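Local coordinates for protein 2-(3-amino-3-carboxypropyl)histidine synthase (Pyrococcus horikoshii, PDB 3LZD) that transfers the 3-amino-3-carboxypropyl group of S-adenosylmethionine to a histidine of elongation factor 2, using a [4Fe-4S] cluster, in the first step of diphthamide synthesis, at residues A131-S136 with A161-Q166; E139-N144 with L233-Y238; W255-K260 with K336-P341; G268-I273 with E316-V321. One frame throughout, in Å; residues are numbered along the deposited sequence.

Contact 1 of 4, residues A131-S136 with A161-Q166; sequences AFARVS and AQHIHQ
Phe-132 and His-165 meet as an offset edge-to-face aromatic pair: the phenyl edge is directed at the imidazole face, with the planes at 75° and the centroids 5.4 Å apart. Phe-132 CB lies over that same imidazole face, toward its rim, while Gln-166 CG takes the opposite face. A chi1 of 55° points the His-165 ring at segment 131-136, between these two carbons. Farther along the phenyl edge, in its plane, Ile-164 CG2 packs against Phe-132 CE2 at 3.5 Å, a branched methyl that meets the ring edge without covering its face.

His-163 turns its ring toward the other half of the contact, where Val-135 CG1 comes within 3.4 Å of its CE1 and the methyl of Ala-133 lies close by. The backbones are tied directly by Ala-133 N, which gives its hydrogen to a lone pair of Gln-162 O at 2.8 Å. Gln-166, bent at chi2, lays its amide beside Ser-136 CA and uses OE1 to receive the backbone N of Val-137.

Two waters bridge the segments. One, 2.7 Å from His-163 ND1, donates to the carbonyls of Ala-133 and Val-135; the other sits 2.8 Å from His-165 NE2 and donates to Arg-134 O. Each imidazole thus combines a carbon surface for packing with a nitrogen that ties loop carbonyls through water, which suits histidine to joining two irregular segments.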
loop_
_atom_site.group_PDB
_atom_site.type_symbol
_atom_site.label_atom_id
_atom_site.label_comp_id
_atom_site.label_asym_id
_atom_site.label_seq_id
_atom_site.Cartn_x
_atom_site.Cartn_y
_atom_site.Cartn_z
ATOM N N ALA A 131 14.977 11.660 14.787
ATOM C CA ALA A 131 14.993 13.097 14.555
ATOM C C ALA A 131 14.840 13.796 15.905
ATOM O O ALA A 131 13.929 13.493 16.673
ATOM C CB ALA A 131 13.844 13.489 13.630
ATOM N N PHE A 132 15.735 14.730 16.188
ATOM C CA PHE A 132 15.692 15.472 17.440
ATOM C C PHE A 132 15.520 16.951 17.147
ATOM O O PHE A 132 16.323 17.540 16.424
ATOM C CB PHE A 132 16.979 15.245 18.247
ATOM C CG PHE A 132 17.185 13.814 18.655
ATOM C CD1 PHE A 132 18.063 12.999 17.962
ATOM C CD2 PHE A 132 16.445 13.264 19.696
ATOM C CE1 PHE A 132 18.196 11.657 18.296
ATOM C CE2 PHE A 132 16.572 11.926 20.036
ATOM C CZ PHE A 132 17.448 11.119 19.337
ATOM N N ALA A 133 14.464 17.546 17.697
ATOM C CA ALA A 133 14.202 18.970 17.500
ATOM C C ALA A 133 15.149 19.751 18.393
ATOM O O ALA A 133 15.417 19.360 19.527
ATOM C CB ALA A 133 12.758 19.298 17.854
ATOM N N ARG A 134 15.653 20.862 17.881
ATOM C CA ARG A 134 16.589 21.672 18.638
ATOM C C ARG A 134 15.989 22.461 19.806
ATOM O O ARG A 134 16.638 22.638 20.826
ATOM C CB ARG A 134 17.285 22.653 17.692
ATOM C CG ARG A 134 18.488 23.345 18.297
ATOM C CD ARG A 134 19.264 24.092 17.238
ATOM N NE ARG A 134 19.755 23.195 16.191
ATOM C CZ ARG A 134 20.823 22.407 16.301
ATOM N NH1 ARG A 134 21.537 22.396 17.420
ATOM N NH2 ARG A 134 21.178 21.627 15.287
ATOM N N VAL A 135 14.750 22.919 19.663
ATOM C CA VAL A 135 14.143 23.749 20.694
ATOM C C VAL A 135 14.369 23.370 22.165
ATOM O O VAL A 135 14.103 22.241 22.590
ATOM C CB VAL A 135 12.629 23.908 20.458
ATOM C CG1 VAL A 135 11.929 22.546 20.560
ATOM C CG2 VAL A 135 12.057 24.891 21.482
ATOM N N SER A 136 14.872 24.332 22.939
ATOM C CA SER A 136 15.082 24.119 24.376
ATOM C C SER A 136 13.709 24.248 25.033
ATOM O O SER A 136 12.990 25.203 24.769
ATOM C CB SER A 136 16.011 25.184 24.941
ATOM O OG SER A 136 16.009 25.125 26.353
ATOM N N ALA A 161 9.196 11.749 20.911
ATOM C CA ALA A 161 10.558 11.451 20.464
ATOM C C ALA A 161 11.429 12.655 20.148
ATOM O O ALA A 161 12.574 12.726 20.568
ATOM C CB ALA A 161 10.492 10.523 19.230
ATOM N N GLN A 162 10.884 13.614 19.418
ATOM C CA GLN A 162 11.649 14.793 19.015
ATOM C C GLN A 162 12.157 15.708 20.128
ATOM O O GLN A 162 13.071 16.515 19.893
ATOM C CB GLN A 162 10.836 15.619 18.012
ATOM C CG GLN A 162 9.620 16.280 18.617
ATOM C CD GLN A 162 8.804 17.024 17.583
ATOM O OE1 GLN A 162 9.330 17.850 16.840
ATOM N NE2 GLN A 162 7.512 16.738 17.534
ATOM N N HIS A 163 11.579 15.602 21.326
ATOM C CA HIS A 163 12.029 16.434 22.447
ATOM C C HIS A 163 12.609 15.595 23.581
ATOM O O HIS A 163 12.906 16.121 24.661
ATOM C CB HIS A 163 10.863 17.266 23.000
ATOM C CG HIS A 163 10.215 18.146 21.980
ATOM N ND1 HIS A 163 10.923 19.062 21.234
ATOM C CD2 HIS A 163 8.933 18.227 21.560
ATOM C CE1 HIS A 163 10.104 19.665 20.393
ATOM N NE2 HIS A 163 8.891 19.176 20.570
ATOM N N ILE A 164 12.784 14.297 23.331
ATOM C CA ILE A 164 13.270 13.364 24.349
ATOM C C ILE A 164 14.628 13.703 24.957
ATOM O O ILE A 164 14.848 13.485 26.147
ATOM C CB ILE A 164 13.274 11.895 23.788
ATOM C CG1 ILE A 164 13.316 10.886 24.940
ATOM C CG2 ILE A 164 14.437 11.684 22.851
ATOM C CD1 ILE A 164 12.017 10.803 25.743
ATOM N N HIS A 165 15.534 14.250 24.155
ATOM C CA HIS A 165 16.849 14.620 24.653
ATOM C C HIS A 165 16.716 15.775 25.630
ATOM O O HIS A 165 17.619 16.027 26.405
ATOM C CB HIS A 165 17.764 15.039 23.500
ATOM C CG HIS A 165 17.198 16.137 22.653
ATOM N ND1 HIS A 165 15.993 16.018 21.994
ATOM C CD2 HIS A 165 17.665 17.376 22.364
ATOM C CE1 HIS A 165 15.742 17.135 21.333
ATOM N NE2 HIS A 165 16.741 17.976 21.541
ATOM N N GLN A 166 15.582 16.469 25.594
ATOM C CA GLN A 166 15.361 17.603 26.488
ATOM C C GLN A 166 14.744 17.224 27.838
ATOM O O GLN A 166 14.625 18.066 28.725
ATOM C CB GLN A 166 14.466 18.638 25.800
ATOM C CG GLN A 166 15.121 19.389 24.645
ATOM C CD GLN A 166 15.911 20.599 25.094
ATOM O OE1 GLN A 166 15.466 21.361 25.960
ATOM N NE2 GLN A 166 17.076 20.800 24.493
HETATM O O HOH W 1 13.488 19.683 21.673
HETATM O O HOH W 2 18.216 20.399 21.673
#

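Contact 2 of 4, residues E139-N144 with L233-Y238; sequences EALKEN and LAIDPY
Ile-235, at the end of its strand, supplies most of the apolar contact, with helix residues Ala-140 and Leu-141 and with Asn-144, just past the helix end. With CG1 beside its backbone N (chi1 -71°) and CG2 as the second arm, both branches reach the helix side: CD1 presses on Asn-144 CB at 3.6 Å and reaches toward Leu-141 CD2, while CG2 lies 4.0 Å from Ala-140 CB.

Van der Waals contacts with carbonyls add to this, Ile-235 CG2 lying 3.7 Å from Ala-140 O. The small methyl of Ala-140 lets the chain come near, so that its CB rests 3.8 Å from Pro-237 CA and equally close to Asp-236 O.

The polar bonds mostly shape each segment internally. Asn-144 folds back with ND2 donating to Ala-140 O at 2.9 Å, nearly along the carbonyl axis, and the same nitrogen also serves Lys-240 O. Asp-236 makes an Asx turn, its OD2 receiving Tyr-238 N at 2.7 Å; Thr-239 N donates to the same oxygen.

With both ND2 bonds made to main-chain carbonyls, the Asn-144 amide is restrained in its rotation alongside Ile-235. A buried polar group is thereby paid for locally, so the direct side-chain contacts are mainly apolar, with one water linking the backbones from Ala-140 N to Pro-237 O.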
loop_
_atom_site.group_PDB
_atom_site.type_symbol
_atom_site.label_atom_id
_atom_site.label_comp_id
_atom_site.label_asym_id
_atom_site.label_seq_id
_atom_site.Cartn_x
_atom_site.Cartn_y
_atom_site.Cartn_z
ATOM N N GLU A 139 12.571 27.277 29.006
ATOM C CA GLU A 139 11.909 28.583 29.019
ATOM C C GLU A 139 10.385 28.444 29.059
ATOM O O GLU A 139 9.713 29.137 29.820
ATOM C CB GLU A 139 12.323 29.409 27.797
ATOM N N ALA A 140 9.844 27.525 28.268
ATOM C CA ALA A 140 8.399 27.336 28.227
ATOM C C ALA A 140 7.831 26.769 29.524
ATOM O O ALA A 140 6.660 26.987 29.833
ATOM C CB ALA A 140 8.011 26.459 27.043
ATOM N N LEU A 141 8.646 26.041 30.279
ATOM C CA LEU A 141 8.192 25.488 31.548
ATOM C C LEU A 141 8.215 26.585 32.604
ATOM O O LEU A 141 7.309 26.683 33.441
ATOM C CB LEU A 141 9.101 24.353 32.025
ATOM C CG LEU A 141 9.150 23.083 31.173
ATOM C CD1 LEU A 141 10.116 22.094 31.801
ATOM C CD2 LEU A 141 7.749 22.471 31.063
ATOM N N LYS A 142 9.272 27.389 32.577
ATOM C CA LYS A 142 9.434 28.475 33.531
ATOM C C LYS A 142 8.239 29.415 33.432
ATOM O O LYS A 142 7.648 29.796 34.434
ATOM C CB LYS A 142 10.731 29.238 33.240
ATOM N N GLU A 143 7.887 29.749 32.199
ATOM C CA GLU A 143 6.782 30.637 31.886
ATOM C C GLU A 143 5.449 30.137 32.446
ATOM O O GLU A 143 4.576 30.936 32.825
ATOM C CB GLU A 143 6.691 30.768 30.366
ATOM C CG GLU A 143 5.502 31.534 29.834
ATOM C CD GLU A 143 5.844 32.973 29.537
ATOM O OE1 GLU A 143 6.808 33.209 28.770
ATOM O OE2 GLU A 143 5.148 33.864 30.068
ATOM N N ASN A 144 5.290 28.818 32.506
ATOM C CA ASN A 144 4.041 28.248 32.984
ATOM C C ASN A 144 4.189 27.546 34.313
ATOM O O ASN A 144 3.392 26.666 34.653
ATOM C CB ASN A 144 3.492 27.275 31.943
ATOM C CG ASN A 144 3.092 27.968 30.656
ATOM O OD1 ASN A 144 2.129 28.736 30.630
ATOM N ND2 ASN A 144 3.833 27.702 29.574
ATOM N N LEU A 233 -1.522 18.336 31.795
ATOM C CA LEU A 233 -1.188 19.701 31.431
ATOM C C LEU A 233 -0.173 19.594 30.278
ATOM O O LEU A 233 0.899 18.992 30.429
ATOM C CB LEU A 233 -0.546 20.432 32.610
ATOM C CG LEU A 233 0.028 21.813 32.274
ATOM C CD1 LEU A 233 -1.117 22.769 31.879
ATOM C CD2 LEU A 233 0.768 22.367 33.490
ATOM N N ALA A 234 -0.526 20.150 29.127
ATOM C CA ALA A 234 0.349 20.126 27.966
ATOM C C ALA A 234 0.979 21.503 27.781
ATOM O O ALA A 234 0.299 22.522 27.889
ATOM C CB ALA A 234 -0.450 19.745 26.726
ATOM N N ILE A 235 2.276 21.538 27.514
ATOM C CA ILE A 235 2.968 22.802 27.283
ATOM C C ILE A 235 3.753 22.723 25.981
ATOM O O ILE A 235 4.626 21.857 25.818
ATOM C CB ILE A 235 3.924 23.138 28.438
ATOM C CG1 ILE A 235 3.104 23.521 29.684
ATOM C CG2 ILE A 235 4.851 24.272 28.029
ATOM C CD1 ILE A 235 3.930 23.873 30.909
ATOM N N ASP A 236 3.419 23.620 25.050
ATOM C CA ASP A 236 4.067 23.702 23.741
ATOM C C ASP A 236 5.389 24.450 23.936
ATOM O O ASP A 236 5.402 25.597 24.371
ATOM C CB ASP A 236 3.143 24.450 22.770
ATOM C CG ASP A 236 3.720 24.577 21.358
ATOM O OD1 ASP A 236 2.958 24.330 20.401
ATOM O OD2 ASP A 236 4.909 24.944 21.198
ATOM N N PRO A 237 6.523 23.802 23.616
ATOM C CA PRO A 237 7.835 24.435 23.778
ATOM C C PRO A 237 8.124 25.611 22.846
ATOM O O PRO A 237 8.988 26.430 23.128
ATOM C CB PRO A 237 8.803 23.272 23.575
ATOM C CG PRO A 237 8.081 22.433 22.543
ATOM C CD PRO A 237 6.652 22.442 23.055
ATOM N N TYR A 238 7.401 25.698 21.742
ATOM C CA TYR A 238 7.606 26.786 20.802
ATOM C C TYR A 238 6.797 28.039 21.134
ATOM O O TYR A 238 7.337 29.139 21.166
ATOM C CB TYR A 238 7.265 26.339 19.380
ATOM C CG TYR A 238 8.124 25.217 18.856
ATOM C CD1 TYR A 238 7.765 23.880 19.055
ATOM C CD2 TYR A 238 9.286 25.489 18.140
ATOM C CE1 TYR A 238 8.544 22.848 18.545
ATOM C CE2 TYR A 238 10.069 24.473 17.626
ATOM C CZ TYR A 238 9.694 23.156 17.833
ATOM O OH TYR A 238 10.488 22.147 17.348
HETATM O O HOH W 3 10.770 26.673 25.276
#

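Contact 3 of 4, residues W255-K260 with K336-P341; sequences WAQIAK and KPVLTP
Gln-257 reaches out from its helix to the main chain of the opposite segment, where its OE1 accepts the backbone N-H of Val-338 at 2.9 Å. The donor lies in the carbonyl plane on a lone pair, with an N-H...O angle of 143°. To reach it the chain bends at chi2, and the side chain crosses Pro-337 at a slant, NE2 coming within 3.6 Å of Pro-337 CA. OE1 also stands 2.9 Å from Val-338 O, an acceptor facing an acceptor, which is probably eased because Arg-254 NH2 donates to that carbonyl. Glutamine suits this place: its flexible chain carries an amide oxygen out to a main-chain N-H.

Beside this bond lies an apolar patch. Leu-339 turns its CD2 onto the helix, 3.8 Å from Ile-258 CA and nearly as close to Ile-258 CG1, the two side chains crossing at about a right angle. Pro-337 offers its ring toward Lys-260, at the end of 255-260, with CG 4.0 Å from Lys-260 O, and being compact it lets the helix settle close by.

What positions these groups is the sheet itself: Leu-339 bonds through its backbone to Tyr-318 and Val-320, which attaches 338-339 to strand 317-320 as an outermost strand of the four-stranded sheet. Ile-258 continues onto helix 341-347, which Thr-340 caps at its N terminus, so helix 248-261 lies against both the edge strand and the helix that follows it.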
loop_
_atom_site.group_PDB
_atom_site.type_symbol
_atom_site.label_atom_id
_atom_site.label_comp_id
_atom_site.label_asym_id
_atom_site.label_seq_id
_atom_site.Cartn_x
_atom_site.Cartn_y
_atom_site.Cartn_z
ATOM N N TRP A 255 -18.737 8.058 21.856
ATOM C CA TRP A 255 -20.027 7.455 22.188
ATOM C C TRP A 255 -20.938 7.596 20.974
ATOM O O TRP A 255 -21.591 6.637 20.560
ATOM C CB TRP A 255 -20.672 8.134 23.402
ATOM C CG TRP A 255 -20.040 7.733 24.690
ATOM C CD1 TRP A 255 -19.201 8.483 25.462
ATOM C CD2 TRP A 255 -20.134 6.452 25.327
ATOM N NE1 TRP A 255 -18.760 7.746 26.539
ATOM C CE2 TRP A 255 -19.316 6.495 26.479
ATOM C CE3 TRP A 255 -20.827 5.269 25.033
ATOM C CZ2 TRP A 255 -19.172 5.400 27.341
ATOM C CZ3 TRP A 255 -20.684 4.180 25.890
ATOM C CH2 TRP A 255 -19.862 4.255 27.030
ATOM N N ALA A 256 -20.958 8.793 20.395
ATOM C CA ALA A 256 -21.772 9.053 19.215
ATOM C C ALA A 256 -21.455 7.989 18.173
ATOM O O ALA A 256 -22.337 7.252 17.733
ATOM C CB ALA A 256 -21.468 10.453 18.653
ATOM N N GLN A 257 -20.184 7.907 17.792
ATOM C CA GLN A 257 -19.754 6.929 16.803
ATOM C C GLN A 257 -20.234 5.530 17.170
ATOM O O GLN A 257 -20.738 4.800 16.317
ATOM C CB GLN A 257 -18.231 6.949 16.673
ATOM C CG GLN A 257 -17.720 7.759 15.485
ATOM C CD GLN A 257 -17.691 6.942 14.201
ATOM O OE1 GLN A 257 -17.083 5.865 14.148
ATOM N NE2 GLN A 257 -18.308 7.462 13.155
ATOM N N ILE A 258 -20.087 5.155 18.437
ATOM C CA ILE A 258 -20.524 3.834 18.879
ATOM C C ILE A 258 -22.027 3.695 18.648
ATOM O O ILE A 258 -22.508 2.641 18.229
ATOM C CB ILE A 258 -20.226 3.607 20.381
ATOM C CG1 ILE A 258 -18.728 3.359 20.586
ATOM C CG2 ILE A 258 -21.030 2.418 20.902
ATOM C CD1 ILE A 258 -18.288 3.400 22.041
ATOM N N ALA A 259 -22.760 4.770 18.929
ATOM C CA ALA A 259 -24.203 4.782 18.754
ATOM C C ALA A 259 -24.550 4.440 17.311
ATOM O O ALA A 259 -25.324 3.522 17.048
ATOM C CB ALA A 259 -24.759 6.157 19.117
ATOM N N LYS A 260 -23.958 5.177 16.377
ATOM C CA LYS A 260 -24.206 4.965 14.957
ATOM C C LYS A 260 -23.962 3.529 14.509
ATOM O O LYS A 260 -24.411 3.133 13.436
ATOM C CB LYS A 260 -23.330 5.895 14.120
ATOM C CG LYS A 260 -23.481 7.378 14.433
ATOM C CD LYS A 260 -22.505 8.200 13.602
ATOM C CE LYS A 260 -22.600 9.679 13.930
ATOM N NZ LYS A 260 -21.590 10.473 13.176
ATOM N N LYS A 336 -18.595 5.391 7.003
ATOM C CA LYS A 336 -19.369 4.478 7.841
ATOM C C LYS A 336 -18.709 4.512 9.214
ATOM O O LYS A 336 -17.529 4.846 9.327
ATOM C CB LYS A 336 -19.317 3.057 7.277
ATOM C CG LYS A 336 -20.025 2.893 5.945
ATOM C CD LYS A 336 -19.691 1.551 5.333
ATOM C CE LYS A 336 -20.225 1.425 3.917
ATOM N NZ LYS A 336 -19.566 0.285 3.206
ATOM N N PRO A 337 -19.457 4.187 10.280
ATOM C CA PRO A 337 -18.839 4.211 11.609
ATOM C C PRO A 337 -17.647 3.260 11.699
ATOM O O PRO A 337 -17.707 2.111 11.234
ATOM C CB PRO A 337 -19.984 3.798 12.530
ATOM C CG PRO A 337 -20.820 2.922 11.662
ATOM C CD PRO A 337 -20.828 3.653 10.344
ATOM N N VAL A 338 -16.553 3.749 12.275
ATOM C CA VAL A 338 -15.347 2.942 12.441
ATOM C C VAL A 338 -14.922 3.020 13.912
ATOM O O VAL A 338 -14.784 4.107 14.466
ATOM C CB VAL A 338 -14.217 3.433 11.487
ATOM C CG1 VAL A 338 -13.891 4.897 11.752
ATOM C CG2 VAL A 338 -12.986 2.549 11.643
ATOM N N LEU A 339 -14.734 1.859 14.538
ATOM C CA LEU A 339 -14.391 1.778 15.964
ATOM C C LEU A 339 -13.097 1.035 16.304
ATOM O O LEU A 339 -12.516 0.337 15.461
ATOM C CB LEU A 339 -15.517 1.057 16.710
ATOM C CG LEU A 339 -17.001 1.375 16.473
ATOM C CD1 LEU A 339 -17.832 0.299 17.161
ATOM C CD2 LEU A 339 -17.355 2.736 17.015
ATOM N N THR A 340 -12.670 1.178 17.560
ATOM C CA THR A 340 -11.496 0.466 18.064
ATOM C C THR A 340 -12.030 -0.789 18.775
ATOM O O THR A 340 -13.229 -0.878 19.091
ATOM C CB THR A 340 -10.726 1.260 19.129
ATOM O OG1 THR A 340 -11.522 1.335 20.322
ATOM C CG2 THR A 340 -10.390 2.657 18.634
ATOM N N PRO A 341 -11.148 -1.763 19.053
ATOM C CA PRO A 341 -11.560 -2.996 19.730
ATOM C C PRO A 341 -12.290 -2.725 21.050
ATOM O O PRO A 341 -13.327 -3.328 21.339
ATOM C CB PRO A 341 -10.239 -3.723 19.968
ATOM C CG PRO A 341 -9.345 -3.195 18.882
ATOM C CD PRO A 341 -9.690 -1.742 18.842
#

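Contact 4 of 4, residues G268-I273 with E316-V321; sequences GVIVSI and EAYVVV
Two neighbouring parallel strands of a four-stranded sheet meet here, pairing Gly-268 with Tyr-318, Val-269 with Val-319 and Ile-270 with Val-320. Residues 268 and 270 supply the bonds from one strand, as expected when alternate residues of a parallel pair turn their peptides to the partner. Gly-268 N donates to Ala-317 O at 3.0 Å and Gly-268 O receives Val-319 N. Ile-270 repeats the pattern, its N reaching Val-319 O at 2.7 Å and its O taking Val-321 N at 2.8 Å. The strand directions differ by 29°, and a water then carries the link onward between Ser-272 N and Val-321 O.

On one face the lack of a side chain at Gly-268 gives the Tyr-318 ring room, so that CD2 settles 3.7 Å from Gly-268 CA. Ile-270 sends CD1 to the same ring carbon, also at 3.7 Å, a chi2 of 158°, near trans, carrying it out to the ring. The other face carries Val-269 and Val-319; Val-269 CG1 also meets Val-321 CG2 at 3.9 Å. Beta-branched residues suit these buried, extended positions.

Strand 266-272 is an inner strand, for on its far side Val-269 and Val-271 hydrogen-bond through their backbones to strand 296-302, reached by a beta-alpha-beta crossover through helix 280-292. That helix touches Val-269 and Val-271, and helix 341-347 packs on Val-319.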
loop_
_atom_site.group_PDB
_atom_site.type_symbol
_atom_site.label_atom_id
_atom_site.label_comp_id
_atom_site.label_asym_id
_atom_site.label_seq_id
_atom_site.Cartn_x
_atom_site.Cartn_y
_atom_site.Cartn_z
ATOM N N GLY A 268 -16.828 -5.273 9.544
ATOM C CA GLY A 268 -15.556 -5.581 8.933
ATOM C C GLY A 268 -14.573 -5.370 10.071
ATOM O O GLY A 268 -14.632 -4.346 10.750
ATOM N N VAL A 269 -13.703 -6.339 10.310
ATOM C CA VAL A 269 -12.707 -6.233 11.376
ATOM C C VAL A 269 -11.360 -6.227 10.677
ATOM O O VAL A 269 -10.913 -7.245 10.131
ATOM C CB VAL A 269 -12.815 -7.414 12.351
ATOM C CG1 VAL A 269 -11.736 -7.317 13.414
ATOM C CG2 VAL A 269 -14.200 -7.404 12.999
ATOM N N ILE A 270 -10.712 -5.071 10.722
ATOM C CA ILE A 270 -9.464 -4.843 10.008
ATOM C C ILE A 270 -8.134 -4.990 10.721
ATOM O O ILE A 270 -7.978 -4.582 11.874
ATOM C CB ILE A 270 -9.497 -3.415 9.383
ATOM C CG1 ILE A 270 -10.756 -3.262 8.527
ATOM C CG2 ILE A 270 -8.246 -3.166 8.533
ATOM C CD1 ILE A 270 -11.184 -1.815 8.309
ATOM N N VAL A 271 -7.172 -5.576 10.011
ATOM C CA VAL A 271 -5.811 -5.689 10.525
ATOM C C VAL A 271 -4.883 -5.139 9.443
ATOM O O VAL A 271 -5.252 -5.063 8.266
ATOM C CB VAL A 271 -5.379 -7.141 10.821
ATOM C CG1 VAL A 271 -6.134 -7.677 12.031
ATOM C CG2 VAL A 271 -5.579 -8.004 9.598
ATOM N N SER A 272 -3.693 -4.732 9.852
ATOM C CA SER A 272 -2.702 -4.210 8.927
ATOM C C SER A 272 -1.486 -5.123 8.976
ATOM O O SER A 272 -1.064 -5.529 10.047
ATOM C CB SER A 272 -2.283 -2.799 9.330
ATOM O OG SER A 272 -1.124 -2.416 8.608
ATOM N N ILE A 273 -0.916 -5.441 7.827
ATOM C CA ILE A 273 0.249 -6.314 7.822
ATOM C C ILE A 273 1.551 -5.587 8.178
ATOM O O ILE A 273 2.632 -6.172 8.096
ATOM C CB ILE A 273 0.414 -7.012 6.458
ATOM C CG1 ILE A 273 0.502 -5.969 5.341
ATOM C CG2 ILE A 273 -0.750 -7.950 6.224
ATOM C CD1 ILE A 273 0.959 -6.554 4.007
ATOM N N GLU A 316 -21.470 -2.614 7.261
ATOM C CA GLU A 316 -22.127 -1.392 7.729
ATOM C C GLU A 316 -21.282 -0.615 8.714
ATOM O O GLU A 316 -21.442 0.592 8.856
ATOM C CB GLU A 316 -23.456 -1.738 8.407
ATOM C CG GLU A 316 -24.445 -2.508 7.548
ATOM C CD GLU A 316 -25.595 -3.074 8.373
ATOM O OE1 GLU A 316 -25.535 -4.266 8.756
ATOM O OE2 GLU A 316 -26.550 -2.318 8.653
ATOM N N ALA A 317 -20.413 -1.318 9.430
ATOM C CA ALA A 317 -19.521 -0.680 10.399
ATOM C C ALA A 317 -18.165 -1.376 10.373
ATOM O O ALA A 317 -18.049 -2.521 9.952
ATOM C CB ALA A 317 -20.110 -0.753 11.799
ATOM N N TYR A 318 -17.135 -0.682 10.829
ATOM C CA TYR A 318 -15.817 -1.279 10.830
ATOM C C TYR A 318 -15.155 -1.205 12.192
ATOM O O TYR A 318 -15.498 -0.359 13.022
ATOM C CB TYR A 318 -14.929 -0.595 9.788
ATOM C CG TYR A 318 -15.302 -0.940 8.363
ATOM C CD1 TYR A 318 -16.120 -0.107 7.601
ATOM C CD2 TYR A 318 -14.861 -2.129 7.795
ATOM C CE1 TYR A 318 -16.494 -0.464 6.299
ATOM C CE2 TYR A 318 -15.218 -2.494 6.513
ATOM C CZ TYR A 318 -16.032 -1.666 5.769
ATOM O OH TYR A 318 -16.378 -2.073 4.504
ATOM N N VAL A 319 -14.232 -2.129 12.423
ATOM C CA VAL A 319 -13.465 -2.160 13.656
ATOM C C VAL A 319 -12.023 -2.255 13.194
ATOM O O VAL A 319 -11.639 -3.214 12.514
ATOM C CB VAL A 319 -13.759 -3.398 14.530
ATOM C CG1 VAL A 319 -12.911 -3.331 15.796
ATOM C CG2 VAL A 319 -15.231 -3.454 14.886
ATOM N N VAL A 320 -11.236 -1.249 13.540
ATOM C CA VAL A 320 -9.842 -1.239 13.162
ATOM C C VAL A 320 -9.049 -1.788 14.325
ATOM O O VAL A 320 -9.071 -1.235 15.428
ATOM C CB VAL A 320 -9.344 0.192 12.833
ATOM C CG1 VAL A 320 -7.852 0.173 12.544
ATOM C CG2 VAL A 320 -10.086 0.724 11.631
ATOM N N VAL A 321 -8.367 -2.897 14.072
ATOM C CA VAL A 321 -7.542 -3.536 15.084
ATOM C C VAL A 321 -6.109 -3.455 14.611
ATOM O O VAL A 321 -5.499 -4.460 14.244
ATOM C CB VAL A 321 -7.928 -5.002 15.276
ATOM C CG1 VAL A 321 -7.067 -5.629 16.379
ATOM C CG2 VAL A 321 -9.394 -5.084 15.652
HETATM O O HOH W 4 -3.428 -5.235 12.875
#

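How the contacts relate
The four contacts fall into two touching pairs. Contacts 1 and 2 meet where Tyr-238 OH lies 3.5 Å from Val-135 CG1, and their segments alternate along the chain. Contacts 3 and 4 share one sheet, strand 338-339 being the neighbour of 317-320, with centres about 12 Å apart. Contact 1 lies about 34 Å from contact 4 between centres, on the opposite side of the chain's centre. Each pair nonetheless comes near the iron-sulfur cluster: the side chains of Ala-161 in contact 1 and Val-320 in contact 4 are each about 9 Å from it. Strand 317-320 leads to Cys-323, one of the three cluster ligands with Cys-95 and Cys-199.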